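Local coordinates for cellulase (Rhodothermus marinus, PDB 3B7M), which hydrolyses internal beta-1,4-glucosidic bonds of cellulose as a family 12 endoglucanase, here in a thermostable variant engineered over its active surface, at residues His50-Asn54 and Asn55-Tyr59; Tyr146-Gly150 and Ala151-Ile155; Tyr157-Thr160 and Thr161-Ser165; Thr167-Leu171 and Lys172-Asp176. All coordinates share one frame; numbering follows the deposited sequence. Where two conformers were deposited one is given.

Contact 1: His50-Asn54 and Asn55-Tyr59; sequences HDNGN and NVAAY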
# COMPACT_ATOMS: atom_id res chain seq x y z
N HIS A 50 15.23 -11.72 -1.08
CA HIS A 50 14.36 -12.22 -0.03
C HIS A 50 13.92 -13.65 -0.29
O HIS A 50 13.72 -14.05 -1.44
CB HIS A 50 13.13 -11.33 0.13
CG HIS A 50 13.46 -9.88 0.24
ND1 HIS A 50 14.29 -9.38 1.22
CD2 HIS A 50 13.09 -8.82 -0.52
CE1 HIS A 50 14.40 -8.07 1.08
NE2 HIS A 50 13.69 -7.70 0.02
N ASP A 51 13.77 -14.40 0.80
CA ASP A 51 13.31 -15.77 0.76
C ASP A 51 12.52 -16.05 2.05
O ASP A 51 12.87 -16.96 2.80
CB ASP A 51 14.52 -16.70 0.64
CG ASP A 51 14.14 -18.12 0.21
OD1 ASP A 51 13.40 -18.30 -0.79
OD2 ASP A 51 14.64 -19.06 0.88
N ASN A 52 11.48 -15.25 2.31
CA ASN A 52 10.61 -15.46 3.47
C ASN A 52 9.56 -16.53 3.22
O ASN A 52 9.39 -17.00 2.08
CB ASN A 52 9.93 -14.15 3.91
CG ASN A 52 10.76 -13.34 4.90
OD1 ASN A 52 10.23 -12.53 5.66
ND2 ASN A 52 12.06 -13.56 4.90
N GLY A 53 8.85 -16.93 4.27
CA GLY A 53 7.76 -17.90 4.14
C GLY A 53 6.43 -17.20 3.98
O GLY A 53 6.18 -16.57 2.95
N ASN A 54 5.58 -17.29 5.00
CA ASN A 54 4.23 -16.71 4.91
C ASN A 54 4.16 -15.25 5.30
O ASN A 54 3.14 -14.60 5.06
CB ASN A 54 3.21 -17.53 5.72
CG ASN A 54 2.51 -18.58 4.87
OD1 ASN A 54 3.08 -19.09 3.92
ND2 ASN A 54 1.26 -18.89 5.21
N ASN A 55 5.25 -14.72 5.87
CA ASN A 55 5.32 -13.32 6.28
C ASN A 55 6.12 -12.44 5.31
O ASN A 55 7.10 -12.90 4.70
CB ASN A 55 5.88 -13.19 7.71
CG ASN A 55 7.31 -13.67 7.82
OD1 ASN A 55 7.66 -14.72 7.29
ND2 ASN A 55 8.16 -12.88 8.48
N VAL A 56 5.68 -11.19 5.18
CA VAL A 56 6.31 -10.20 4.31
C VAL A 56 7.76 -9.93 4.72
O VAL A 56 8.06 -9.76 5.91
CB VAL A 56 5.52 -8.86 4.37
CG1 VAL A 56 6.22 -7.78 3.59
CG2 VAL A 56 4.11 -9.04 3.84
N ALA A 57 8.65 -9.91 3.72
CA ALA A 57 10.05 -9.56 3.91
C ALA A 57 10.27 -8.05 3.87
O ALA A 57 11.02 -7.50 4.67
CB ALA A 57 10.91 -10.23 2.86
N ALA A 58 9.59 -7.38 2.94
CA ALA A 58 9.85 -5.98 2.64
C ALA A 58 8.65 -5.39 1.94
O ALA A 58 7.87 -6.11 1.30
CB ALA A 58 11.07 -5.85 1.77
N TYR A 59 8.51 -4.07 2.04
CA TYR A 59 7.46 -3.35 1.32
C TYR A 59 8.03 -2.02 0.83
O TYR A 59 7.73 -0.96 1.42
CB TYR A 59 6.23 -3.16 2.22
CG TYR A 59 5.05 -2.38 1.61
CD1 TYR A 59 4.52 -2.72 0.37
CD2 TYR A 59 4.46 -1.34 2.32
CE1 TYR A 59 3.42 -2.02 -0.17
CE2 TYR A 59 3.37 -0.63 1.80
CZ TYR A 59 2.86 -0.97 0.55
OH TYR A 59 1.80 -0.27 0.04

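Contact 2: Tyr146-Gly150 and Ala151-Ile155; sequences YADNG and AMNVI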
# COMPACT_ATOMS: atom_id res chain seq x y z
N TYR A 146 -10.68 -9.78 6.02
CA TYR A 146 -10.66 -9.06 7.28
C TYR A 146 -9.91 -9.83 8.36
O TYR A 146 -10.12 -11.03 8.55
CB TYR A 146 -12.09 -8.72 7.74
CG TYR A 146 -12.13 -7.98 9.05
CD1 TYR A 146 -11.67 -6.66 9.14
CD2 TYR A 146 -12.62 -8.58 10.22
CE1 TYR A 146 -11.70 -5.97 10.33
CE2 TYR A 146 -12.65 -7.88 11.44
CZ TYR A 146 -12.19 -6.57 11.47
OH TYR A 146 -12.19 -5.84 12.64
N ALA A 147 -9.05 -9.10 9.07
CA ALA A 147 -8.29 -9.63 10.20
C ALA A 147 -8.47 -8.72 11.39
O ALA A 147 -8.27 -7.50 11.31
CB ALA A 147 -6.82 -9.75 9.85
N ASP A 148 -8.86 -9.33 12.51
CA ASP A 148 -8.87 -8.64 13.78
C ASP A 148 -7.84 -9.32 14.67
O ASP A 148 -8.19 -10.02 15.62
CB ASP A 148 -10.25 -8.69 14.43
CG ASP A 148 -10.40 -7.69 15.58
OD1 ASP A 148 -9.39 -7.43 16.30
OD2 ASP A 148 -11.53 -7.16 15.76
N ASN A 149 -6.57 -9.10 14.35
CA ASN A 149 -5.48 -9.72 15.10
C ASN A 149 -5.46 -9.29 16.57
O ASN A 149 -5.47 -10.13 17.47
CB ASN A 149 -4.12 -9.47 14.44
CG ASN A 149 -3.93 -8.01 14.02
OD1 ASN A 149 -3.76 -7.11 14.86
ND2 ASN A 149 -3.91 -7.78 12.70
N GLY A 150 -5.45 -7.97 16.79
CA GLY A 150 -5.53 -7.41 18.12
C GLY A 150 -5.55 -5.90 18.09
O GLY A 150 -6.62 -5.28 18.07
N ALA A 151 -4.35 -5.32 18.07
CA ALA A 151 -4.17 -3.87 18.14
C ALA A 151 -4.72 -3.16 16.91
O ALA A 151 -5.11 -2.00 17.00
CB ALA A 151 -2.70 -3.54 18.34
N MET A 152 -4.76 -3.87 15.78
CA MET A 152 -5.03 -3.26 14.48
C MET A 152 -5.87 -4.15 13.57
O MET A 152 -5.51 -5.31 13.32
CB MET A 152 -3.70 -2.97 13.78
CG MET A 152 -3.80 -1.90 12.69
SD MET A 152 -2.22 -1.56 11.89
CE MET A 152 -1.08 -1.61 13.28
N ASN A 153 -6.98 -3.61 13.07
CA ASN A 153 -7.74 -4.22 11.97
C ASN A 153 -6.97 -4.12 10.65
O ASN A 153 -6.46 -3.05 10.31
CB ASN A 153 -9.09 -3.52 11.76
CG ASN A 153 -9.98 -3.55 12.98
OD1 ASN A 153 -9.72 -4.26 13.96
ND2 ASN A 153 -11.06 -2.77 12.92
N VAL A 154 -6.92 -5.22 9.90
CA VAL A 154 -6.45 -5.20 8.52
C VAL A 154 -7.60 -5.57 7.58
O VAL A 154 -8.17 -6.66 7.70
CB VAL A 154 -5.26 -6.18 8.26
CG1 VAL A 154 -4.67 -5.92 6.87
CG2 VAL A 154 -4.19 -6.06 9.34
N ILE A 155 -7.94 -4.66 6.68
CA ILE A 155 -8.97 -4.88 5.67
C ILE A 155 -8.28 -4.87 4.32
O ILE A 155 -7.59 -3.90 3.98
CB ILE A 155 -10.09 -3.78 5.69
CG1 ILE A 155 -10.55 -3.47 7.12
CG2 ILE A 155 -11.30 -4.19 4.81
CD1 ILE A 155 -10.09 -2.11 7.66

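Contact 3: Tyr157-Thr160 and Thr161-Ser165; sequences YVRT and TPTTS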
# COMPACT_ATOMS: atom_id res chain seq x y z
N TYR A 157 -8.75 -5.52 0.09
CA TYR A 157 -9.57 -5.68 -1.10
C TYR A 157 -8.67 -6.21 -2.20
O TYR A 157 -7.65 -5.58 -2.51
CB TYR A 157 -10.19 -4.34 -1.52
CG TYR A 157 -11.16 -3.78 -0.49
CD1 TYR A 157 -10.70 -3.06 0.62
CD2 TYR A 157 -12.53 -3.98 -0.63
CE1 TYR A 157 -11.60 -2.55 1.57
CE2 TYR A 157 -13.44 -3.48 0.30
CZ TYR A 157 -12.97 -2.78 1.40
OH TYR A 157 -13.88 -2.28 2.31
N VAL A 158 -9.01 -7.36 -2.75
CA VAL A 158 -8.17 -8.03 -3.75
C VAL A 158 -8.95 -8.09 -5.06
O VAL A 158 -9.97 -8.77 -5.15
CB VAL A 158 -7.75 -9.45 -3.30
CG1 VAL A 158 -6.80 -10.09 -4.29
CG2 VAL A 158 -7.10 -9.41 -1.91
N ARG A 159 -8.47 -7.35 -6.05
CA ARG A 159 -9.07 -7.33 -7.39
C ARG A 159 -9.14 -8.73 -7.98
O ARG A 159 -8.12 -9.38 -8.09
CB ARG A 159 -8.25 -6.44 -8.30
CG ARG A 159 -9.10 -5.60 -9.25
CD ARG A 159 -8.23 -4.76 -10.14
NE ARG A 159 -9.00 -3.77 -10.91
CZ ARG A 159 -9.45 -3.95 -12.15
NH1 ARG A 159 -9.22 -5.10 -12.78
NH2 ARG A 159 -10.13 -2.99 -12.76
N THR A 160 -10.33 -9.18 -8.34
CA THR A 160 -10.48 -10.54 -8.90
C THR A 160 -9.89 -10.62 -10.30
O THR A 160 -9.48 -11.69 -10.75
CB THR A 160 -11.95 -11.00 -8.95
OG1 THR A 160 -12.70 -10.07 -9.74
CG2 THR A 160 -12.54 -11.03 -7.57
N THR A 161 -9.86 -9.49 -11.01
CA THR A 161 -9.05 -9.41 -12.22
C THR A 161 -7.81 -8.52 -12.06
O THR A 161 -7.93 -7.31 -11.85
CB THR A 161 -9.86 -9.23 -13.55
OG1 THR A 161 -9.34 -8.13 -14.32
CG2 THR A 161 -11.33 -9.08 -13.32
N PRO A 162 -6.62 -9.15 -12.10
CA PRO A 162 -5.36 -8.43 -11.89
C PRO A 162 -5.16 -7.35 -12.95
O PRO A 162 -5.65 -7.48 -14.09
CB PRO A 162 -4.28 -9.52 -12.04
CG PRO A 162 -5.01 -10.83 -11.94
CD PRO A 162 -6.42 -10.58 -12.38
N THR A 163 -4.48 -6.28 -12.58
CA THR A 163 -4.25 -5.17 -13.49
C THR A 163 -2.89 -4.56 -13.22
O THR A 163 -2.23 -4.93 -12.24
CB THR A 163 -5.38 -4.10 -13.41
OG1 THR A 163 -5.23 -3.17 -14.48
CG2 THR A 163 -5.37 -3.34 -12.08
N THR A 164 -2.47 -3.64 -14.07
CA THR A 164 -1.17 -3.00 -13.90
C THR A 164 -1.29 -1.49 -13.86
O THR A 164 -0.30 -0.79 -13.77
CB THR A 164 -0.23 -3.34 -15.06
OG1 THR A 164 -0.82 -2.90 -16.29
CG2 THR A 164 0.05 -4.84 -15.13
N SER A 165 -2.52 -0.99 -13.89
CA SER A 165 -2.70 0.44 -14.05
C SER A 165 -4.05 0.88 -13.52
O SER A 165 -5.08 0.28 -13.85
CB SER A 165 -2.58 0.78 -15.54
OG SER A 165 -2.75 2.17 -15.73
O HOH W 1 -10.64 -5.24 -15.31

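Contact 4: Thr167-Leu171 and Lys172-Asp176; sequences TELDL and KAFID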
# COMPACT_ATOMS: atom_id res chain seq x y z
N THR A 167 -6.24 4.67 -12.97
CA THR A 167 -6.24 6.12 -13.14
C THR A 167 -7.48 6.72 -12.48
O THR A 167 -8.61 6.32 -12.74
CB THR A 167 -6.05 6.57 -14.64
OG1 THR A 167 -6.41 7.95 -14.80
CG2 THR A 167 -6.88 5.73 -15.58
N GLU A 168 -7.24 7.68 -11.59
CA GLU A 168 -8.28 8.32 -10.82
C GLU A 168 -9.14 7.29 -10.10
O GLU A 168 -10.36 7.42 -10.05
CB GLU A 168 -9.17 9.22 -11.70
CG GLU A 168 -8.42 9.99 -12.75
CD GLU A 168 -8.05 11.37 -12.32
OE1 GLU A 168 -7.50 11.54 -11.21
OE2 GLU A 168 -8.32 12.30 -13.12
N LEU A 169 -8.49 6.27 -9.55
CA LEU A 169 -9.18 5.29 -8.72
C LEU A 169 -9.80 6.00 -7.51
O LEU A 169 -9.15 6.83 -6.87
CB LEU A 169 -8.24 4.18 -8.25
CG LEU A 169 -8.88 3.05 -7.44
CD1 LEU A 169 -9.77 2.17 -8.31
CD2 LEU A 169 -7.81 2.20 -6.75
N ASP A 170 -11.05 5.68 -7.22
CA ASP A 170 -11.77 6.35 -6.14
C ASP A 170 -11.49 5.62 -4.84
O ASP A 170 -12.15 4.64 -4.53
CB ASP A 170 -13.27 6.35 -6.47
CG ASP A 170 -14.11 7.06 -5.42
OD1 ASP A 170 -13.59 7.50 -4.36
OD2 ASP A 170 -15.33 7.16 -5.66
N LEU A 171 -10.51 6.10 -4.07
CA LEU A 171 -10.16 5.44 -2.81
C LEU A 171 -11.25 5.58 -1.75
O LEU A 171 -11.38 4.74 -0.87
CB LEU A 171 -8.82 5.92 -2.25
CG LEU A 171 -7.58 5.62 -3.07
CD1 LEU A 171 -6.36 6.20 -2.37
CD2 LEU A 171 -7.42 4.12 -3.31
N LYS A 172 -12.04 6.65 -1.86
CA LYS A 172 -13.14 6.91 -0.92
C LYS A 172 -14.22 5.82 -0.98
O LYS A 172 -14.84 5.49 0.05
CB LYS A 172 -13.73 8.30 -1.14
CG LYS A 172 -14.75 8.72 -0.08
CD LYS A 172 -15.25 10.14 -0.30
CE LYS A 172 -16.59 10.38 0.44
NZ LYS A 172 -16.48 9.95 1.86
N ALA A 173 -14.46 5.26 -2.16
CA ALA A 173 -15.39 4.13 -2.31
C ALA A 173 -15.01 2.97 -1.38
O ALA A 173 -15.87 2.40 -0.72
CB ALA A 173 -15.46 3.66 -3.77
N PHE A 174 -13.72 2.66 -1.31
CA PHE A 174 -13.21 1.60 -0.43
C PHE A 174 -13.36 1.99 1.04
O PHE A 174 -13.83 1.19 1.87
CB PHE A 174 -11.74 1.31 -0.76
CG PHE A 174 -11.52 0.83 -2.17
CD1 PHE A 174 -11.39 1.74 -3.21
CD2 PHE A 174 -11.47 -0.52 -2.46
CE1 PHE A 174 -11.20 1.31 -4.51
CE2 PHE A 174 -11.27 -0.96 -3.76
CZ PHE A 174 -11.13 -0.05 -4.79
N ILE A 175 -12.98 3.22 1.36
CA ILE A 175 -13.13 3.74 2.71
C ILE A 175 -14.59 3.67 3.18
O ILE A 175 -14.87 3.14 4.27
CB ILE A 175 -12.56 5.18 2.82
CG1 ILE A 175 -11.05 5.16 2.55
CG2 ILE A 175 -12.85 5.76 4.19
CD1 ILE A 175 -10.40 6.54 2.58
N ASP A 176 -15.52 4.15 2.33
CA ASP A 176 -16.96 4.12 2.62
C ASP A 176 -17.48 2.71 2.82
O ASP A 176 -18.34 2.48 3.67
CB ASP A 176 -17.75 4.78 1.49
CG ASP A 176 -17.61 6.28 1.49
OD1 ASP A 176 -17.11 6.84 2.50
OD2 ASP A 176 -18.00 6.89 0.48

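Contact 1: His50-Asn54 and Asn55-Tyr59
NE2 of His50 is gripped by a hydrogen bond with Gln32 OE1 while lying 3.7 Å from the methyl carbon CB of Ala58. Across the ring, ND1 is hydrogen-bonded with Thr30 OG1, and two polar partners outside the loop thus fix the rotation of the imidazole. Because CG stands anti to the carbonyl carbon (chi1 -49°), the ring leans over the returning chain, and one of its faces receives the methyl of Ala57. That CH-pi contact has Ala57 CB 4.0 Å from the His50 ring centroid, 29° off the ring normal. Farther round the loop the turn is close: Asn52 CB comes within 3.2 Å of Asn55 O, and Gly53 carries the chain toward the exposed residues Asn54 and Asn55. Gly53 O in turn accepts from Arg91 NH2.

Ala57 and Ala58 both lie opposite Leu199 of strand 189-199, a classic beta bulge, and each has a backbone hydrogen bond with it. The chemistry therefore divides the work: the methyls of Ala57 and Ala58 pack against the imidazole, whereas the polar groups of His50 tie the bend to Thr30 and Gln32 of the same chain.

Contact 2: Tyr146-Gly150 and Ala151-Ile155
Ala147 and Val154 hold the tight end of this beta hairpin as an antiparallel hydrogen-bonded pair. Ala147 N donates to Val154 O at 2.9 Å, and Val154 N returns a bond to Ala147 O at 3.0 Å. On one face of the sheet the CB atoms of these two residues sit 4.2 Å apart. The other face carries Tyr146, whose ring edge meets Ile155 in plane, CD1 lying 3.9 Å from Ile155 CG1. Tyr146 sends its ring away from its own N (chi1 180°), and the phenol runs along the partner strand until OH arrives 3.2 Å from Asn153 CG, the ring and amide planes turned 71° apart. Asn153 ND2 is itself held by the carbonyl oxygen of Tyr183.

Toward the turn the pairing loosens and the residues become more exposed. The Asp148 and Asn153 side chains merely run side by side, pointing the same way, and the exposed Asn149 folds back over the bend. Its OD1 accepts a weak, bent bond from Gly150 N at 2.7 Å, while its ND2 reaches Val154 CG2 at 3.8 Å.

The hairpin is embedded in the larger sheet: strand 130-137 flanks strand 140-148, strand 112-122 runs parallel to strand 152-159, and Tyr183, from the loop after helix 171-181, stacks on the Tyr146 ring.

Contact 3: Tyr157-Thr160 and Thr161-Ser165
The guanidinium of Arg159 has Thr163 over one face and, at its edge, the carbonyl oxygen of Thr161 together with a water. Thr163 covers that face near the rim, its methyl CG2 standing 3.8 Å from Arg159 NE. At the edge, Arg159 NH1 donates to Thr161 O at 2.7 Å in a nearly straight bond, with an N-H...O angle of 167°. The oxygen lies in the guanidinium plane, although seen from the acceptor the donor is tilted 28° from the carbonyl plane. NH1 also donates to the water at 2.9 Å, and that water makes a weak bond with Thr161 OG1, linking the two residues a second time.

In this jelly-roll fold, strand 152-159 leaves the larger sheet here and the chain loops over to strand 165-170 at the border of the smaller one. Arg159, the last residue of its strand, reaches round that exit. Its chain is extended from CG to NE and passes alongside the same carbonyl it binds, CD coming within 3.1 Å of Thr161 O. The methyl of Thr163 then packs against this aliphatic part, its CG2 lying 3.7 Å from Arg159 CD. Ala140 and Trp142 of the adjoining strand 140-148 also touch the arginine side chain.

Nearer the bend, Pro162 CD rests 3.6 Å from Thr160 O. Thr160 keeps a tie to the sheet it is leaving: its OG1 makes a weak hydrogen bond with the carbonyl oxygen of Thr141, and its backbone is bonded to that residue too.

Contact 4: Thr167-Leu171 and Lys172-Asp176
Leu171 O and Ile175 N form the first firm bond of a strand-to-helix junction, 3.1 Å long with an N-H...O angle of 168°, where strand 165-170 passes into helix 171-181. Asp170 is the N-cap. A trans first torsion (chi1 -178°) brings its carboxylate to the N-terminal end of the helix, and OD1 accepts a weak capping bond from Ala173 N at 3.3 Å. The same N-H is shared, again weakly, with Asp170 O. A negative charge at this end of the helix would probably be favourable to its dipole; OD2 also has a long, weak ion pair with Arg79. Just upstream, Glu168 and Leu169 lie together opposite Thr80 in a G1 beta bulge, and the chain turns a corner there.

Among the side chains, Phe174 folds back toward the strand. Its ring presents its edge to the backbone, with CD1 at 3.3 Å from Asp170 O, and Leu171 O also lies in the ring plane. Leu169 crosses this ring at about a right angle, its CG 4.1 Å from Phe174 CE1. Trp142 and Tyr157 of the larger sheet complete the aromatic packing in edge-to-face contacts with Phe174, and Leu171 reaches Ile117 and Ile98 of that sheet.

On the outer side of the helix Lys172, bent at its last torsion (chi4 50°), makes a salt bridge along one turn: NZ lies 3.2 Å from Asp176 OD1, on the syn lone pair of that oxygen.

In the fold
From the N terminus, contact 1 comes first, shaping the loop between strand 43-48 of the smaller sheet and strand 61-65 of the larger. Contact 2 lies at the turn of the hairpin 140-148/152-159 in the larger sheet. The second strand of that hairpin leads straight into contact 3, at its far end, about 22 Å away between centres. The chain then crosses to strand 165-170 and contact 4, where the helix begins. All four follow one another in series; none encloses or crosses another. Contacts 3 and 4 touch, Tyr157 OH lying 3.5 Å from Phe174 O, whereas contacts 1 and 4 occupy opposite sides of the molecule's centre.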